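Lipolytic enzyme, G-D-S-L family (PDB 7BR2) metabolizes the drug diltiazem in the gut bacterium Bacteroides thetaiotaomicron, as a serine esterase of the SGNH hydrolase type. Local coordinates at residues T12-K17 with H129-M134; T137-E142 with D179-M184; G309-Y314 with W326-L331; R364-Y369 with S412-K417. All coordinates share one frame; numbering follows the deposited sequence.

Contact 1 of 4, residues T12-K17 with H129-M134; sequences TVKPFK and HTRIVM
R131 turns the end of its guanidinium onto the backbone carbonyl of K14, and this grip is the polar core of the contact. R131 NH1 and NH2 each lie 3.1 Å from K14 O, so two donors share one acceptor. Neither bond is straight (N-H...O 138° and 137°), and both nitrogens come from the same face of the carbonyl, NH2 well above its plane. K14 CB packs over one face of the guanidinium, 3.4 Å from R131 NH1, whereas V13 CG1 meets the group at its edge. With CG anti to the backbone N (chi1 -179°), the arginine leaves its strand toward the loop, and a bend at chi3 swings the guanidinium onto K14. V13 CG2 rests on V133 CG1 at 3.8 Å. K14 NZ comes within 4.5 Å of R131 NE, an approach of like charges probably eased by E176, salt-bridged to R131 NH1 and accepting from K14 N. R131 and V133 project from strand 131-136, which runs between strands 82-85 and 176-179 in the parallel sheet. The 12-17 loop, leading to strand 21-26, passes over this sheet, with F16 reaching V82 and M84 of strand 82-85 and its N bonded to Y43 OH of helix 35-46.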
loop_
_atom_site.group_PDB
_atom_site.type_symbol
_atom_site.label_atom_id
_atom_site.label_comp_id
_atom_site.label_asym_id
_atom_site.label_seq_id
_atom_site.Cartn_x
_atom_site.Cartn_y
_atom_site.Cartn_z
ATOM N N THR A 12 9.301 -6.631 -12.029
ATOM C CA THR A 12 10.354 -5.685 -12.355
ATOM C C THR A 12 11.061 -5.170 -11.107
ATOM O O THR A 12 12.026 -4.402 -11.223
ATOM C CB THR A 12 9.785 -4.501 -13.151
ATOM O OG1 THR A 12 8.834 -3.794 -12.344
ATOM C CG2 THR A 12 9.089 -4.996 -14.422
ATOM N N VAL A 13 10.611 -5.576 -9.918
ATOM C CA VAL A 13 11.144 -5.108 -8.639
ATOM C C VAL A 13 11.346 -6.320 -7.740
ATOM O O VAL A 13 10.419 -7.112 -7.545
ATOM C CB VAL A 13 10.201 -4.079 -7.979
ATOM C CG1 VAL A 13 10.695 -3.699 -6.575
ATOM C CG2 VAL A 13 10.086 -2.840 -8.847
ATOM N N LYS A 14 12.552 -6.483 -7.205
ATOM C CA LYS A 14 12.780 -7.640 -6.350
ATOM C C LYS A 14 11.939 -7.534 -5.083
ATOM O O LYS A 14 11.746 -6.433 -4.559
ATOM C CB LYS A 14 14.246 -7.790 -5.952
ATOM C CG LYS A 14 15.080 -8.640 -6.877
ATOM C CD LYS A 14 16.523 -8.620 -6.400
ATOM C CE LYS A 14 17.227 -7.301 -6.674
ATOM N NZ LYS A 14 18.662 -7.366 -6.260
ATOM N N PRO A 15 11.413 -8.651 -4.580
ATOM C CA PRO A 15 10.651 -8.608 -3.327
ATOM C C PRO A 15 11.528 -8.184 -2.158
ATOM O O PRO A 15 12.753 -8.309 -2.184
ATOM C CB PRO A 15 10.175 -10.056 -3.144
ATOM C CG PRO A 15 11.034 -10.882 -4.073
ATOM C CD PRO A 15 11.400 -9.991 -5.200
ATOM N N PHE A 16 10.885 -7.664 -1.117
ATOM C CA PHE A 16 11.607 -7.396 0.120
ATOM C C PHE A 16 11.912 -8.720 0.829
ATOM O O PHE A 16 11.168 -9.701 0.706
ATOM C CB PHE A 16 10.778 -6.472 1.029
ATOM C CG PHE A 16 10.327 -5.183 0.361
ATOM C CD1 PHE A 16 11.187 -4.468 -0.448
ATOM C CD2 PHE A 16 9.034 -4.697 0.547
ATOM C CE1 PHE A 16 10.776 -3.281 -1.061
ATOM C CE2 PHE A 16 8.614 -3.505 -0.065
ATOM C CZ PHE A 16 9.489 -2.802 -0.874
ATOM N N LYS A 17 13.017 -8.752 1.574
ATOM C CA LYS A 17 13.431 -9.947 2.314
ATOM C C LYS A 17 13.659 -9.579 3.783
ATOM O O LYS A 17 13.592 -8.408 4.161
ATOM C CB LYS A 17 14.686 -10.597 1.715
ATOM C CG LYS A 17 15.957 -9.788 1.915
ATOM C CD LYS A 17 17.176 -10.485 1.278
ATOM C CE LYS A 17 18.476 -9.664 1.427
ATOM N NZ LYS A 17 18.948 -9.531 2.847
ATOM N N HIS A 129 24.807 0.898 -0.038
ATOM C CA HIS A 129 24.070 -0.343 0.199
ATOM C C HIS A 129 22.570 -0.064 0.227
ATOM O O HIS A 129 21.864 -0.389 1.186
ATOM C CB HIS A 129 24.537 -0.986 1.502
ATOM C CG HIS A 129 26.013 -1.249 1.556
ATOM N ND1 HIS A 129 26.622 -2.265 0.846
ATOM C CD2 HIS A 129 27.000 -0.629 2.245
ATOM C CE1 HIS A 129 27.922 -2.250 1.087
ATOM N NE2 HIS A 129 28.176 -1.274 1.939
ATOM N N THR A 130 22.067 0.571 -0.825
ATOM C CA THR A 130 20.640 0.872 -0.920
ATOM C C THR A 130 20.140 0.541 -2.317
ATOM O O THR A 130 20.638 1.088 -3.306
ATOM C CB THR A 130 20.350 2.342 -0.589
ATOM O OG1 THR A 130 20.785 2.645 0.745
ATOM C CG2 THR A 130 18.844 2.626 -0.704
ATOM N N ARG A 131 19.177 -0.366 -2.396
ATOM C CA ARG A 131 18.498 -0.633 -3.652
ATOM C C ARG A 131 17.538 0.508 -3.990
ATOM O O ARG A 131 16.650 0.841 -3.192
ATOM C CB ARG A 131 17.755 -1.963 -3.556
ATOM C CG ARG A 131 17.016 -2.357 -4.824
ATOM C CD ARG A 131 16.845 -3.869 -4.929
ATOM N NE ARG A 131 16.080 -4.496 -3.853
ATOM C CZ ARG A 131 14.783 -4.791 -3.926
ATOM N NH1 ARG A 131 14.089 -4.495 -5.022
ATOM N NH2 ARG A 131 14.176 -5.386 -2.903
ATOM N N ILE A 132 17.698 1.092 -5.180
ATOM C CA ILE A 132 16.889 2.221 -5.631
ATOM C C ILE A 132 15.792 1.708 -6.559
ATOM O O ILE A 132 16.063 0.943 -7.493
ATOM C CB ILE A 132 17.756 3.284 -6.334
ATOM C CG1 ILE A 132 18.919 3.723 -5.441
ATOM C CG2 ILE A 132 16.931 4.506 -6.684
ATOM C CD1 ILE A 132 18.468 4.407 -4.158
ATOM N N VAL A 133 14.549 2.116 -6.304
ATOM C CA VAL A 133 13.404 1.709 -7.118
ATOM C C VAL A 133 12.646 2.955 -7.572
ATOM O O VAL A 133 11.942 3.592 -6.769
ATOM C CB VAL A 133 12.474 0.753 -6.361
ATOM C CG1 VAL A 133 11.300 0.350 -7.233
ATOM C CG2 VAL A 133 13.254 -0.481 -5.881
ATOM N N MET A 134 12.753 3.288 -8.860
ATOM C CA MET A 134 11.929 4.356 -9.411
ATOM C C MET A 134 10.503 3.850 -9.550
ATOM O O MET A 134 10.278 2.788 -10.133
ATOM C CB MET A 134 12.474 4.798 -10.770
ATOM C CG MET A 134 13.848 5.444 -10.722
ATOM S SD MET A 134 13.841 7.050 -9.926
ATOM C CE MET A 134 15.008 6.799 -8.586
#

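Contact 2 of 4, residues T137-E142 with D179-M184; sequences TSPYDE and DWNAPM
The indole of W180 presents an edge to T137, W180 CE3 lying 4.1 Å from T137 CA near the ring plane; elsewhere it meets Y35 edge-to-face, and its NE1 donates to M216 O. The amide of N181 lies against the P139 ring, where P139 CB is 3.5 Å from N181 OD1. Its nitrogen makes a weak hydrogen bond, N181 ND2 to T137 O at 3.4 Å with a bent angle of 137°, while OD1 accepts from N156 ND2. A leucine in place of N181 would probably leave the T137 carbonyl without this donor and N156 without its acceptor. Both segments leave the C-terminal ends of neighbouring strands, 131-136 and the outermost strand 176-179, in the parallel sheet of the SGNH hydrolase fold. The helix start is held by the D179 carboxylate, which N181 N and A182 N both meet from above its plane, at 2.8 Å to OD1 and 3.1 Å to OD2 respectively. One turn on, M184 crosses P139 at about a right angle, with M184 CB 3.6 Å from P139 CD. Its chain runs out straight through chi2 (178°), which brings SD to 3.5 Å from S138 CB, and helix 210-223 adds M216 beside both S138 and M184.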
loop_
_atom_site.group_PDB
_atom_site.type_symbol
_atom_site.label_atom_id
_atom_site.label_comp_id
_atom_site.label_asym_id
_atom_site.label_seq_id
_atom_site.Cartn_x
_atom_site.Cartn_y
_atom_site.Cartn_z
ATOM N N THR A 137 4.659 7.825 -10.483
ATOM C CA THR A 137 3.510 8.206 -9.666
ATOM C C THR A 137 2.185 7.786 -10.303
ATOM O O THR A 137 2.055 7.664 -11.528
ATOM C CB THR A 137 3.480 9.714 -9.435
ATOM O OG1 THR A 137 2.262 10.059 -8.769
ATOM C CG2 THR A 137 3.549 10.470 -10.754
ATOM N N SER A 138 1.191 7.567 -9.440
ATOM C CA SER A 138 -0.187 7.441 -9.869
ATOM C C SER A 138 -0.596 8.681 -10.673
ATOM O O SER A 138 -0.012 9.754 -10.518
ATOM C CB SER A 138 -1.092 7.244 -8.646
ATOM O OG SER A 138 -0.866 8.240 -7.665
ATOM N N PRO A 139 -1.609 8.569 -11.529
ATOM C CA PRO A 139 -1.858 9.621 -12.518
ATOM C C PRO A 139 -2.833 10.694 -12.050
ATOM O O PRO A 139 -3.588 10.523 -11.092
ATOM C CB PRO A 139 -2.460 8.833 -13.689
ATOM C CG PRO A 139 -3.281 7.764 -12.991
ATOM C CD PRO A 139 -2.522 7.419 -11.718
ATOM N N TYR A 140 -2.794 11.824 -12.757
ATOM C CA TYR A 140 -3.878 12.798 -12.700
ATOM C C TYR A 140 -4.977 12.349 -13.661
ATOM O O TYR A 140 -4.739 12.223 -14.869
ATOM C CB TYR A 140 -3.379 14.193 -13.063
ATOM C CG TYR A 140 -4.466 15.245 -13.054
ATOM C CD1 TYR A 140 -4.909 15.810 -11.865
ATOM C CD2 TYR A 140 -5.067 15.657 -14.236
ATOM C CE1 TYR A 140 -5.913 16.766 -11.855
ATOM C CE2 TYR A 140 -6.078 16.621 -14.234
ATOM C CZ TYR A 140 -6.496 17.167 -13.043
ATOM O OH TYR A 140 -7.495 18.123 -13.041
ATOM N N ASP A 141 -6.171 12.082 -13.134
ATOM C CA ASP A 141 -7.241 11.500 -13.945
ATOM C C ASP A 141 -7.940 12.596 -14.742
ATOM O O ASP A 141 -8.811 13.297 -14.226
ATOM C CB ASP A 141 -8.242 10.770 -13.066
ATOM C CG ASP A 141 -9.229 9.963 -13.875
ATOM O OD1 ASP A 141 -9.221 10.072 -15.126
ATOM O OD2 ASP A 141 -10.039 9.249 -13.253
ATOM N N GLU A 142 -7.610 12.694 -16.029
ATOM C CA GLU A 142 -8.159 13.716 -16.912
ATOM C C GLU A 142 -9.505 13.345 -17.525
ATOM O O GLU A 142 -10.226 14.237 -17.981
ATOM C CB GLU A 142 -7.166 13.969 -18.051
ATOM C CG GLU A 142 -5.830 14.537 -17.631
ATOM C CD GLU A 142 -4.837 14.608 -18.789
ATOM O OE1 GLU A 142 -5.181 14.164 -19.908
ATOM O OE2 GLU A 142 -3.760 15.210 -18.613
ATOM N N ASP A 179 5.766 1.315 -12.660
ATOM C CA ASP A 179 4.948 2.473 -12.993
ATOM C C ASP A 179 3.522 2.256 -12.521
ATOM O O ASP A 179 2.941 1.193 -12.768
ATOM C CB ASP A 179 4.977 2.751 -14.497
ATOM C CG ASP A 179 4.165 3.978 -14.880
ATOM O OD1 ASP A 179 4.055 4.917 -14.050
ATOM O OD2 ASP A 179 3.633 4.000 -16.012
ATOM N N TRP A 180 2.977 3.240 -11.804
ATOM C CA TRP A 180 1.555 3.231 -11.481
ATOM C C TRP A 180 0.714 3.960 -12.518
ATOM O O TRP A 180 -0.494 3.738 -12.583
ATOM C CB TRP A 180 1.294 3.881 -10.110
ATOM C CG TRP A 180 1.643 3.076 -8.868
ATOM C CD1 TRP A 180 1.246 1.798 -8.564
ATOM C CD2 TRP A 180 2.410 3.533 -7.748
ATOM N NE1 TRP A 180 1.744 1.429 -7.336
ATOM C CE2 TRP A 180 2.460 2.476 -6.814
ATOM C CE3 TRP A 180 3.071 4.732 -7.448
ATOM C CZ2 TRP A 180 3.139 2.584 -5.599
ATOM C CZ3 TRP A 180 3.755 4.833 -6.239
ATOM C CH2 TRP A 180 3.782 3.764 -5.333
ATOM N N ASN A 181 1.326 4.840 -13.305
ATOM C CA ASN A 181 0.562 5.785 -14.113
ATOM C C ASN A 181 -0.204 5.068 -15.225
ATOM O O ASN A 181 -1.433 5.173 -15.317
ATOM C CB ASN A 181 1.512 6.842 -14.683
ATOM C CG ASN A 181 0.796 8.112 -15.074
ATOM O OD1 ASN A 181 0.006 8.126 -16.014
ATOM N ND2 ASN A 181 1.062 9.191 -14.341
ATOM N N ALA A 182 0.510 4.313 -16.066
ATOM C CA ALA A 182 -0.145 3.606 -17.166
ATOM C C ALA A 182 -1.200 2.621 -16.687
ATOM O O ALA A 182 -2.350 2.717 -17.150
ATOM C CB ALA A 182 0.906 2.910 -18.041
ATOM N N PRO A 183 -0.913 1.679 -15.782
ATOM C CA PRO A 183 -1.973 0.734 -15.392
ATOM C C PRO A 183 -3.164 1.407 -14.740
ATOM O O PRO A 183 -4.310 0.977 -14.938
ATOM C CB PRO A 183 -1.266 -0.223 -14.420
ATOM C CG PRO A 183 0.191 0.049 -14.559
ATOM C CD PRO A 183 0.348 1.429 -15.058
ATOM N N MET A 184 -2.938 2.474 -13.988
ATOM C CA MET A 184 -4.058 3.119 -13.324
ATOM C C MET A 184 -4.888 3.923 -14.314
ATOM O O MET A 184 -6.111 3.996 -14.182
ATOM C CB MET A 184 -3.556 3.990 -12.177
ATOM C CG MET A 184 -3.148 3.185 -10.953
ATOM S SD MET A 184 -2.508 4.233 -9.634
ATOM C CE MET A 184 -4.063 4.784 -8.910
#

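Contact 3 of 4, residues G309-Y314 with W326-L331; sequences GLKGQY and WDAADL
A328 packs its methyl tightly into the bend of 309-314: CB lies 3.3 Å from L310 O and 3.4 Å from K311 CA. Next to it the backbones are joined by nearly straight hydrogen bonds. Y314 and W326 form an antiparallel hydrogen-bonded pair, Y314 N to W326 O and W326 N to Y314 O both measuring 2.9 Å, while Q313 and D327 form the adjoining non-hydrogen-bonded pair. A third bond, A328 N to G312 O at 2.8 Å with an angle of 164°, extends the pairing into the first residue of helix 328-333. Y314 shares the buried side of this corner with A328 and L331: its CE1 approaches the A328 methyl and its CB the L331 CD1, and L447 of strand 443-449 lies against both Y314 and L331.

On the other face of the hairpin Q313 is held more loosely, its CG coming no closer than 3.8 Å to D327 OD2. At the open rim of the bend the exposed K311 chain only skirts the A328 methyl. D327 itself is pressed close: its OD2 stands 3.1 Å from G312 O, two acceptors that cannot bond each other, while OD1 accepts from A329 N at 2.7 Å; CG anti to the backbone N (chi1 -174°) brings the carboxylate there. Replacing D327 with alanine removes this cap and would probably leave A329 N, at the helix start, without its acceptor. The whole is a beta hairpin, strands 313-318 and 321-327, whose outer strand passes directly into a short helix with aspartate at the N-cap.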
loop_
_atom_site.group_PDB
_atom_site.type_symbol
_atom_site.label_atom_id
_atom_site.label_comp_id
_atom_site.label_asym_id
_atom_site.label_seq_id
_atom_site.Cartn_x
_atom_site.Cartn_y
_atom_site.Cartn_z
ATOM N N GLY A 309 -15.357 -35.309 -3.850
ATOM C CA GLY A 309 -15.853 -36.448 -3.110
ATOM C C GLY A 309 -17.354 -36.361 -3.086
ATOM O O GLY A 309 -17.939 -35.754 -3.980
ATOM N N LEU A 310 -17.992 -36.989 -2.102
ATOM C CA LEU A 310 -19.449 -37.092 -2.096
ATOM C C LEU A 310 -20.158 -35.764 -2.271
ATOM O O LEU A 310 -19.562 -34.700 -2.031
ATOM C CB LEU A 310 -19.907 -37.750 -0.806
ATOM C CG LEU A 310 -19.594 -39.234 -0.662
ATOM C CD1 LEU A 310 -20.429 -39.609 0.513
ATOM C CD2 LEU A 310 -19.932 -40.130 -1.890
ATOM N N LYS A 311 -21.414 -35.812 -2.700
ATOM C CA LYS A 311 -22.121 -34.627 -3.141
ATOM C C LYS A 311 -23.401 -34.456 -2.311
ATOM O O LYS A 311 -23.716 -35.252 -1.421
ATOM C CB LYS A 311 -22.423 -34.723 -4.644
ATOM C CG LYS A 311 -21.213 -35.126 -5.519
ATOM C CD LYS A 311 -20.441 -33.922 -6.088
ATOM C CE LYS A 311 -19.102 -34.338 -6.692
ATOM N NZ LYS A 311 -18.653 -33.365 -7.738
ATOM N N GLY A 312 -24.129 -33.393 -2.614
ATOM C CA GLY A 312 -25.190 -32.926 -1.753
ATOM C C GLY A 312 -24.839 -31.544 -1.248
ATOM O O GLY A 312 -23.997 -30.861 -1.845
ATOM N N GLN A 313 -25.468 -31.108 -0.161
ATOM C CA GLN A 313 -25.151 -29.814 0.432
ATOM C C GLN A 313 -24.494 -29.966 1.795
ATOM O O GLN A 313 -24.925 -30.779 2.627
ATOM C CB GLN A 313 -26.367 -28.897 0.516
ATOM C CG GLN A 313 -26.597 -28.254 -0.831
ATOM C CD GLN A 313 -27.734 -27.283 -0.829
ATOM O OE1 GLN A 313 -27.581 -26.128 -0.438
ATOM N NE2 GLN A 313 -28.901 -27.747 -1.279
ATOM N N TYR A 314 -23.439 -29.187 1.997
ATOM C CA TYR A 314 -22.651 -29.246 3.204
ATOM C C TYR A 314 -22.539 -27.854 3.808
ATOM O O TYR A 314 -22.640 -26.825 3.120
ATOM C CB TYR A 314 -21.240 -29.831 2.925
ATOM C CG TYR A 314 -21.222 -31.304 2.503
ATOM C CD1 TYR A 314 -21.584 -31.684 1.219
ATOM C CD2 TYR A 314 -20.840 -32.309 3.392
ATOM C CE1 TYR A 314 -21.572 -33.021 0.828
ATOM C CE2 TYR A 314 -20.826 -33.654 3.004
ATOM C CZ TYR A 314 -21.198 -33.997 1.721
ATOM O OH TYR A 314 -21.192 -35.315 1.321
ATOM N N TRP A 326 -22.586 -24.688 1.097
ATOM C CA TRP A 326 -22.263 -24.850 -0.309
ATOM C C TRP A 326 -22.756 -26.210 -0.784
ATOM O O TRP A 326 -22.830 -27.171 -0.010
ATOM C CB TRP A 326 -20.750 -24.755 -0.565
ATOM C CG TRP A 326 -20.138 -23.368 -0.557
ATOM C CD1 TRP A 326 -19.894 -22.567 -1.639
ATOM C CD2 TRP A 326 -19.672 -22.640 0.587
ATOM N NE1 TRP A 326 -19.313 -21.388 -1.238
ATOM C CE2 TRP A 326 -19.169 -21.407 0.124
ATOM C CE3 TRP A 326 -19.639 -22.908 1.960
ATOM C CZ2 TRP A 326 -18.639 -20.451 0.984
ATOM C CZ3 TRP A 326 -19.113 -21.959 2.808
ATOM C CH2 TRP A 326 -18.620 -20.746 2.321
ATOM N N ASP A 327 -23.063 -26.294 -2.070
ATOM C CA ASP A 327 -23.222 -27.597 -2.687
ATOM C C ASP A 327 -21.863 -28.179 -3.042
ATOM O O ASP A 327 -20.920 -27.455 -3.380
ATOM C CB ASP A 327 -24.091 -27.532 -3.933
ATOM C CG ASP A 327 -24.361 -28.904 -4.490
ATOM O OD1 ASP A 327 -23.467 -29.444 -5.177
ATOM O OD2 ASP A 327 -25.436 -29.470 -4.190
ATOM N N ALA A 328 -21.769 -29.508 -2.965
ATOM C CA ALA A 328 -20.491 -30.162 -3.211
ATOM C C ALA A 328 -20.000 -30.010 -4.642
ATOM O O ALA A 328 -18.823 -30.280 -4.896
ATOM C CB ALA A 328 -20.577 -31.640 -2.853
ATOM N N ALA A 329 -20.847 -29.577 -5.574
ATOM C CA ALA A 329 -20.334 -29.174 -6.877
ATOM C C ALA A 329 -19.410 -27.968 -6.735
ATOM O O ALA A 329 -18.311 -27.938 -7.306
ATOM C CB ALA A 329 -21.490 -28.872 -7.831
ATOM N N ASP A 330 -19.835 -26.968 -5.951
ATOM C CA ASP A 330 -18.975 -25.823 -5.658
ATOM C C ASP A 330 -17.710 -26.256 -4.925
ATOM O O ASP A 330 -16.604 -25.821 -5.269
ATOM C CB ASP A 330 -19.739 -24.797 -4.822
ATOM C CG ASP A 330 -20.815 -24.087 -5.613
ATOM O OD1 ASP A 330 -20.573 -23.793 -6.803
ATOM O OD2 ASP A 330 -21.904 -23.839 -5.047
ATOM N N LEU A 331 -17.854 -27.129 -3.926
ATOM C CA LEU A 331 -16.692 -27.589 -3.173
ATOM C C LEU A 331 -15.693 -28.307 -4.077
ATOM O O LEU A 331 -14.476 -28.127 -3.939
ATOM C CB LEU A 331 -17.149 -28.489 -2.025
ATOM C CG LEU A 331 -17.988 -27.777 -0.961
ATOM C CD1 LEU A 331 -18.561 -28.732 0.080
ATOM C CD2 LEU A 331 -17.140 -26.722 -0.292
#

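Contact 4 of 4, residues R364-Y369 with S412-K417; sequences RTFREY and SKMMFK
The methyl of M414 sits over the centre of the F366 ring, a CH-pi contact in which CE is 3.6 Å from the ring centroid and only 6° off the normal. The sulfur stands behind it on nearly the same line, SD lying 5.0 Å from that centroid, so the pair is a Met-aromatic contact made chiefly through the methyl. Bends at chi2 (-70°) and chi3 (-83°) fold the methionine chain so that CE points down onto the ring. The same methyl passes T365 OG1, a hydroxyl already bonded to L362 O.

Apolar packing continues on Y369, whose CD1 is 3.8 Å from M414 CB; Y369 OH is bonded to N386. Helix 344-377 thus meets the C-terminal part of helix 408-414 through residues one helical turn apart, with M414 set against F366 and Y369. Helix 417-437 closes the same region, its M427 touching F366.

Polar interactions run alongside rather than across. R364 grips E368 one turn later with two nitrogens on a single oxygen, NH1 to OE2 at 3.1 Å and NH2 to OE2 at 3.3 Å, the oxygen lying in the guanidinium plane. Each charge has a second partner: R364 makes a salt bridge to D31, and E368 one to R407.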
loop_
_atom_site.group_PDB
_atom_site.type_symbol
_atom_site.label_atom_id
_atom_site.label_comp_id
_atom_site.label_asym_id
_atom_site.label_seq_id
_atom_site.Cartn_x
_atom_site.Cartn_y
_atom_site.Cartn_z
ATOM N N ARG A 364 1.770 8.799 10.747
ATOM C CA ARG A 364 1.338 10.063 10.150
ATOM C C ARG A 364 1.647 11.240 11.061
ATOM O O ARG A 364 1.987 12.333 10.581
ATOM C CB ARG A 364 -0.156 10.045 9.828
ATOM C CG ARG A 364 -0.512 9.309 8.518
ATOM C CD ARG A 364 -1.165 10.240 7.494
ATOM N NE ARG A 364 -0.312 11.361 7.120
ATOM C CZ ARG A 364 -0.443 12.594 7.603
ATOM N NH1 ARG A 364 0.378 13.550 7.207
ATOM N NH2 ARG A 364 -1.390 12.861 8.488
ATOM N N THR A 365 1.526 11.054 12.379
ATOM C CA THR A 365 1.897 12.183 13.246
ATOM C C THR A 365 3.374 12.515 13.080
ATOM O O THR A 365 3.763 13.698 13.047
ATOM C CB THR A 365 1.565 11.919 14.721
ATOM O OG1 THR A 365 2.510 11.008 15.304
ATOM C CG2 THR A 365 0.157 11.379 14.868
ATOM N N PHE A 366 4.206 11.482 12.892
ATOM C CA PHE A 366 5.613 11.776 12.589
ATOM C C PHE A 366 5.773 12.510 11.257
ATOM O O PHE A 366 6.677 13.350 11.111
ATOM C CB PHE A 366 6.448 10.491 12.597
ATOM C CG PHE A 366 6.845 10.029 13.978
ATOM C CD1 PHE A 366 5.977 9.275 14.751
ATOM C CD2 PHE A 366 8.108 10.327 14.487
ATOM C CE1 PHE A 366 6.341 8.841 16.031
ATOM C CE2 PHE A 366 8.483 9.896 15.764
ATOM C CZ PHE A 366 7.585 9.151 16.538
ATOM N N ARG A 367 4.894 12.235 10.288
ATOM C CA ARG A 367 4.971 12.931 8.999
ATOM C C ARG A 367 4.581 14.409 9.136
ATOM O O ARG A 367 5.140 15.281 8.450
ATOM C CB ARG A 367 4.064 12.262 7.959
ATOM C CG ARG A 367 4.425 10.826 7.565
ATOM C CD ARG A 367 5.909 10.602 7.553
ATOM N NE ARG A 367 6.548 11.266 6.431
ATOM C CZ ARG A 367 7.831 11.597 6.398
ATOM N NH1 ARG A 367 8.332 12.204 5.327
ATOM N NH2 ARG A 367 8.603 11.327 7.442
ATOM N N GLU A 368 3.602 14.705 9.995
ATOM C CA GLU A 368 3.260 16.100 10.285
ATOM C C GLU A 368 4.445 16.817 10.930
ATOM O O GLU A 368 4.766 17.975 10.597
ATOM C CB GLU A 368 2.030 16.162 11.198
ATOM C CG GLU A 368 0.748 15.578 10.598
ATOM C CD GLU A 368 0.091 16.506 9.588
ATOM O OE1 GLU A 368 0.339 17.724 9.647
ATOM O OE2 GLU A 368 -0.655 16.028 8.711
ATOM N N TYR A 369 5.129 16.132 11.842
ATOM C CA TYR A 369 6.318 16.746 12.424
ATOM C C TYR A 369 7.364 17.021 11.345
ATOM O O TYR A 369 7.966 18.103 11.315
ATOM C CB TYR A 369 6.864 15.859 13.546
ATOM C CG TYR A 369 8.297 16.136 13.939
ATOM C CD1 TYR A 369 8.623 17.188 14.804
ATOM C CD2 TYR A 369 9.331 15.321 13.473
ATOM C CE1 TYR A 369 9.947 17.435 15.173
ATOM C CE2 TYR A 369 10.647 15.557 13.834
ATOM C CZ TYR A 369 10.955 16.616 14.687
ATOM O OH TYR A 369 12.272 16.830 15.046
ATOM N N SER A 412 4.344 21.383 19.261
ATOM C CA SER A 412 4.695 21.598 20.662
ATOM C C SER A 412 4.824 20.276 21.402
ATOM O O SER A 412 5.582 20.177 22.377
ATOM C CB SER A 412 3.668 22.528 21.336
ATOM O OG SER A 412 2.452 21.881 21.668
ATOM N N LYS A 413 4.116 19.246 20.935
ATOM C CA LYS A 413 4.363 17.910 21.480
ATOM C C LYS A 413 5.579 17.233 20.826
ATOM O O LYS A 413 6.472 16.730 21.516
ATOM C CB LYS A 413 3.121 17.034 21.302
ATOM C CG LYS A 413 1.819 17.715 21.714
ATOM C CD LYS A 413 0.604 16.870 21.336
ATOM C CE LYS A 413 -0.690 17.690 21.292
ATOM N NZ LYS A 413 -1.719 17.071 20.375
ATOM N N MET A 414 5.631 17.193 19.504
ATOM C CA MET A 414 6.617 16.349 18.838
ATOM C C MET A 414 8.017 16.942 18.823
ATOM O O MET A 414 8.968 16.217 18.511
ATOM C CB MET A 414 6.147 16.036 17.412
ATOM C CG MET A 414 4.939 15.122 17.365
ATOM S SD MET A 414 5.333 13.409 17.893
ATOM C CE MET A 414 5.994 12.756 16.352
ATOM N N MET A 415 8.181 18.220 19.182
ATOM C CA MET A 415 9.518 18.796 19.268
ATOM C C MET A 415 10.352 18.158 20.379
ATOM O O MET A 415 11.579 18.284 20.356
ATOM C CB MET A 415 9.436 20.312 19.489
ATOM C CG MET A 415 8.938 20.696 20.904
ATOM S SD MET A 415 8.891 22.467 21.228
ATOM C CE MET A 415 10.630 22.873 21.166
ATOM N N PHE A 416 9.733 17.490 21.354
ATOM C CA PHE A 416 10.508 16.870 22.425
ATOM C C PHE A 416 11.017 15.497 21.998
ATOM O O PHE A 416 10.229 14.609 21.644
ATOM C CB PHE A 416 9.681 16.729 23.702
ATOM C CG PHE A 416 9.332 18.035 24.341
ATOM C CD1 PHE A 416 10.289 18.770 25.038
ATOM C CD2 PHE A 416 8.047 18.551 24.219
ATOM C CE1 PHE A 416 9.951 19.999 25.627
ATOM C CE2 PHE A 416 7.700 19.779 24.801
ATOM C CZ PHE A 416 8.646 20.496 25.512
ATOM N N LYS A 417 12.336 15.317 22.108
ATOM C CA LYS A 417 12.961 14.034 21.835
ATOM C C LYS A 417 12.329 12.907 22.640
ATOM O O LYS A 417 12.148 11.797 22.128
ATOM C CB LYS A 417 14.453 14.145 22.176
ATOM C CG LYS A 417 15.242 12.849 22.075
ATOM C CD LYS A 417 15.598 12.457 20.663
ATOM C CE LYS A 417 16.234 11.075 20.659
ATOM N NZ LYS A 417 16.414 10.562 19.272
#

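Contacts 1 and 2 draw on one strand, 131-136: contact 1 uses its beginning and contact 2 the loop that follows it, their centres 21 Å apart. S28, H207 and D204 have the geometry of a Ser-His-Asp triad and are probably the catalytic residues. Contact 2 leads toward them, since D141 of its loop is bonded to R205, the neighbour of D204. Contact 4 reaches the same region from the helical side through R364 and D31, which belongs to helix 28-32, although its nearest atoms stay about 14 Å from contact 2. Contact 3 stands apart in the antiparallel sheet, its centre 44 Å from that of contact 2 and 56 Å from that of contact 4.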